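Ectoine dioxygenase (Sphingopyxis alaskensis, PDB 4MHR) catalyses the iron- and 2-oxoglutarate-dependent hydroxylation of L-ectoine to 5-hydroxyectoine, a compatible solute that protects cells against osmotic stress. Local coordinates at residues A[64-67]-A[68-72]. Numbering follows the deposited sequence.
Sequences DEVA and FLQKA
Val66 and Gln70 meet one helical turn apart, the CG1 methyl of the beta-branched valine lying 3.9 Å from OE1 of the glutamine. CG1 lies anti to the Val66 backbone N (chi1 172°), which brings this methyl next to the amide group. Gln70 sends CG back past the Val66 carbonyl, CG to O 3.3 Å, and its extended chain is long enough for NE2 to hydrogen-bond the backbone O of Leu176, while both side chains also touch Pro241. Shortened to an alanine here, the side chain would probably leave the Leu176 carbonyl without this donor and the Val66 methyl without its amide neighbour. Ala67 is exposed, and its single methyl suits a place where Gln70 OE1 comes within 3.6 Å of Ala67 CA; its carbonyl accepts Lys71 N at 2.9 Å. Phe68 donates its backbone N to Asp64 O (3.0 Å), but its apolar side chain, whose end leads away from the preceding turn, touches Val109 of helix 108-115. Leu69, equally apolar, touches Val109 and Leu113, its N bonded to Glu65 O at 2.9 Å. Together with Gln70 N to Val66 O, these successive i to i+4 bonds mark a regular alpha-helix, here the amphipathic helix 63-78 on the periphery of the cupin-type PhyH fold.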
loop_
_atom_site.group_PDB
_atom_site.type_symbol
_atom_site.label_atom_id
_atom_site.label_comp_id
_atom_site.label_asym_id
_atom_site.label_seq_id
_atom_site.Cartn_x
_atom_site.Cartn_y
_atom_site.Cartn_z
ATOM N N ASP A 64 -4.838 10.475 21.206
ATOM C CA ASP A 64 -3.436 10.755 21.605
ATOM C C ASP A 64 -2.460 10.042 20.651
ATOM O O ASP A 64 -1.500 10.612 20.207
ATOM C CB ASP A 64 -3.175 10.267 23.049
ATOM C CG ASP A 64 -3.810 11.184 24.130
ATOM O OD1 ASP A 64 -4.200 12.322 23.834
ATOM O OD2 ASP A 64 -3.935 10.739 25.286
ATOM N N GLU A 65 -2.728 8.780 20.346
ATOM C CA GLU A 65 -1.876 8.009 19.346
ATOM C C GLU A 65 -1.807 8.657 17.981
ATOM O O GLU A 65 -0.708 8.813 17.420
ATOM C CB GLU A 65 -2.383 6.574 19.221
ATOM C CG GLU A 65 -1.912 5.710 20.384
ATOM C CD GLU A 65 -2.487 4.318 20.358
ATOM O OE1 GLU A 65 -3.672 4.191 20.052
ATOM O OE2 GLU A 65 -1.764 3.366 20.671
ATOM N N VAL A 66 -2.960 9.093 17.483
ATOM C CA VAL A 66 -3.054 9.808 16.181
ATOM C C VAL A 66 -2.251 11.098 16.194
ATOM O O VAL A 66 -1.486 11.357 15.275
ATOM C CB VAL A 66 -4.537 10.054 15.751
ATOM C CG1 VAL A 66 -4.658 10.958 14.519
ATOM C CG2 VAL A 66 -5.252 8.753 15.485
ATOM N N ALA A 67 -2.457 11.938 17.217
ATOM C CA ALA A 67 -1.721 13.230 17.328
ATOM C C ALA A 67 -0.207 12.968 17.375
ATOM O O ALA A 67 0.604 13.625 16.721
ATOM C CB ALA A 67 -2.202 14.016 18.564
ATOM N N PHE A 68 0.177 11.911 18.062
ATOM C CA PHE A 68 1.573 11.527 18.125
ATOM C C PHE A 68 2.153 11.073 16.808
ATOM O O PHE A 68 3.302 11.389 16.481
ATOM C CB PHE A 68 1.673 10.369 19.106
ATOM C CG PHE A 68 3.061 9.796 19.273
ATOM C CD1 PHE A 68 4.072 10.541 19.887
ATOM C CD2 PHE A 68 3.311 8.453 19.005
ATOM C CE1 PHE A 68 5.333 9.988 20.130
ATOM C CE2 PHE A 68 4.569 7.882 19.267
ATOM C CZ PHE A 68 5.578 8.659 19.820
ATOM N N LEU A 69 1.403 10.268 16.054
ATOM C CA LEU A 69 1.849 9.904 14.696
ATOM C C LEU A 69 1.918 11.151 13.813
ATOM O O LEU A 69 2.823 11.276 13.002
ATOM C CB LEU A 69 0.900 8.879 14.053
ATOM C CG LEU A 69 0.787 7.498 14.739
ATOM C CD1 LEU A 69 -0.324 6.728 14.032
ATOM C CD2 LEU A 69 2.122 6.776 14.643
ATOM N N GLN A 70 0.935 12.048 13.917
ATOM C CA GLN A 70 0.963 13.297 13.110
ATOM C C GLN A 70 2.239 14.152 13.376
ATOM O O GLN A 70 2.907 14.601 12.458
ATOM C CB GLN A 70 -0.276 14.121 13.337
ATOM C CG GLN A 70 -1.523 13.472 12.751
ATOM C CD GLN A 70 -2.777 14.221 13.101
ATOM O OE1 GLN A 70 -3.010 14.526 14.257
ATOM N NE2 GLN A 70 -3.604 14.489 12.122
ATOM N N LYS A 71 2.564 14.316 14.647
ATOM C CA LYS A 71 3.771 15.056 15.103
ATOM C C LYS A 71 5.040 14.413 14.599
ATOM O O LYS A 71 5.856 15.103 13.958
ATOM C CB LYS A 71 3.805 15.134 16.643
ATOM C CG LYS A 71 4.886 16.066 17.227
ATOM C CD LYS A 71 5.766 15.385 18.304
ATOM C CE LYS A 71 6.566 14.203 17.718
ATOM N NZ LYS A 71 7.551 13.533 18.615
ATOM N N ALA A 72 5.183 13.083 14.764
ATOM C CA ALA A 72 6.325 12.402 14.214
ATOM C C ALA A 72 6.439 12.599 12.723
ATOM O O ALA A 72 7.547 12.896 12.222
ATOM C CB ALA A 72 6.371 10.919 14.558
#